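Local coordinates for protein putatuve endo-xylanase (Clostridium stercorarium, PDB 1O8P) that probably binds xylan and cellulose chains as the family 6 carbohydrate-binding module of a putative clostridial endo-xylanase, an enzyme of xylan degradation, at residues 56-59 and 60-63. Sequence-based numbering, arbitrary orientation.
Sequences YIEN and GYST
Tyr-61 folds its ring back under the chain that has just led into it, so that one face lies against the backbone of Ile-57 and Glu-58. The amide N of Glu-58 sits 3.4 Å above the plane of the Tyr-61 ring, over its centre, while the carbonyl carbon of Ile-57 lies nearer the rim. Glu-58 adds a CH-pi contact: CB of Glu-58 stands 3.9 Å from the centroid of the Tyr-61 ring, and CG of Glu-58 continues above CZ and OH of Tyr-61, the two side chains running the same way. The carboxylate beyond is turned almost perpendicular to the ring, 84° between planes. With chi1 at -76°, CG of Tyr-61 is anti to its own carbonyl carbon, which swings the ring back along the incoming chain. CD2 of Tyr-61 also touches Ile-57 CG1 at 4.2 Å, the two side chains crossing at a slant. Leu-42 packs against both of them, and the Tyr-61 hydroxyl is anchored by the backbone N of Asn-41.

One backbone hydrogen bond closes the turn, Tyr-61 N to Glu-58 O, 3.0 Å long and fairly straight at 159°. Gly-60 takes the positive phi of the third position in a type II turn, a conformation that glycine adopts readily.

This type II beta turn, Glu-58 to Tyr-61, ends the loop after strand 52-55 and feeds strand 62-69 of the beta-sandwich.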
loop_
_atom_site.group_PDB
_atom_site.type_symbol
_atom_site.label_atom_id
_atom_site.label_comp_id
_atom_site.label_asym_id
_atom_site.label_seq_id
_atom_site.Cartn_x
_atom_site.Cartn_y
_atom_site.Cartn_z
ATOM N N TYR A 56 -5.386 -8.241 9.518
ATOM C CA TYR A 56 -6.754 -8.162 10.066
ATOM C C TYR A 56 -7.507 -7.082 9.313
ATOM O O TYR A 56 -8.285 -6.314 9.889
ATOM C CB TYR A 56 -6.823 -7.954 11.597
ATOM C CG TYR A 56 -6.533 -9.153 12.504
ATOM C CD1 TYR A 56 -6.104 -10.393 11.996
ATOM C CD2 TYR A 56 -6.650 -9.027 13.888
ATOM C CE1 TYR A 56 -5.812 -11.482 12.851
ATOM C CE2 TYR A 56 -6.365 -10.078 14.749
ATOM C CZ TYR A 56 -5.943 -11.320 14.244
ATOM O OH TYR A 56 -5.644 -12.361 15.127
ATOM N N ILE A 57 -7.257 -7.025 8.003
ATOM C CA ILE A 57 -7.886 -6.058 7.086
ATOM C C ILE A 57 -9.214 -6.596 6.540
ATOM O O ILE A 57 -9.365 -7.793 6.319
ATOM C CB ILE A 57 -6.886 -5.656 5.954
ATOM C CG1 ILE A 57 -5.888 -4.593 6.465
ATOM C CG2 ILE A 57 -7.596 -5.229 4.653
ATOM C CD1 ILE A 57 -4.651 -4.480 5.601
ATOM N N GLU A 58 -10.177 -5.703 6.369
ATOM C CA GLU A 58 -11.474 -6.041 5.805
ATOM C C GLU A 58 -11.836 -5.089 4.673
ATOM O O GLU A 58 -11.233 -4.032 4.533
ATOM C CB GLU A 58 -12.547 -5.942 6.900
ATOM C CG GLU A 58 -12.401 -6.943 8.044
ATOM C CD GLU A 58 -12.509 -8.422 7.647
ATOM O OE1 GLU A 58 -13.009 -8.781 6.544
ATOM O OE2 GLU A 58 -12.099 -9.270 8.478
ATOM N N ASN A 59 -12.834 -5.467 3.867
ATOM C CA ASN A 59 -13.484 -4.543 2.928
ATOM C C ASN A 59 -13.804 -3.177 3.563
ATOM O O ASN A 59 -14.432 -3.103 4.630
ATOM C CB ASN A 59 -14.780 -5.173 2.359
ATOM C CG ASN A 59 -15.401 -4.320 1.302
ATOM O OD1 ASN A 59 -14.684 -3.704 0.550
ATOM N ND2 ASN A 59 -16.732 -4.248 1.248
ATOM N N GLY A 60 -13.381 -2.106 2.897
ATOM C CA GLY A 60 -13.586 -0.745 3.331
ATOM C C GLY A 60 -12.471 -0.176 4.195
ATOM O O GLY A 60 -12.448 1.044 4.443
ATOM N N TYR A 61 -11.559 -1.028 4.671
ATOM C CA TYR A 61 -10.365 -0.527 5.423
ATOM C C TYR A 61 -9.415 0.276 4.538
ATOM O O TYR A 61 -9.451 0.166 3.316
ATOM C CB TYR A 61 -9.554 -1.661 6.028
ATOM C CG TYR A 61 -10.129 -2.294 7.261
ATOM C CD1 TYR A 61 -11.511 -2.330 7.491
ATOM C CD2 TYR A 61 -9.272 -2.895 8.196
ATOM C CE1 TYR A 61 -12.039 -2.934 8.645
ATOM C CE2 TYR A 61 -9.760 -3.484 9.365
ATOM C CZ TYR A 61 -11.138 -3.507 9.583
ATOM O OH TYR A 61 -11.592 -4.134 10.698
ATOM N N SER A 62 -8.567 1.085 5.163
ATOM C CA SER A 62 -7.714 1.985 4.440
ATOM C C SER A 62 -6.557 2.433 5.331
ATOM O O SER A 62 -6.681 2.448 6.565
ATOM C CB SER A 62 -8.508 3.208 3.913
ATOM O OG SER A 62 -8.838 4.100 4.971
ATOM N N THR A 63 -5.420 2.733 4.698
ATOM C CA THR A 63 -4.271 3.295 5.387
ATOM C C THR A 63 -3.802 4.476 4.593
ATOM O O THR A 63 -3.870 4.482 3.362
ATOM C CB THR A 63 -3.138 2.263 5.622
ATOM O OG1 THR A 63 -3.106 1.343 4.548
ATOM C CG2 THR A 63 -3.428 1.369 6.793
#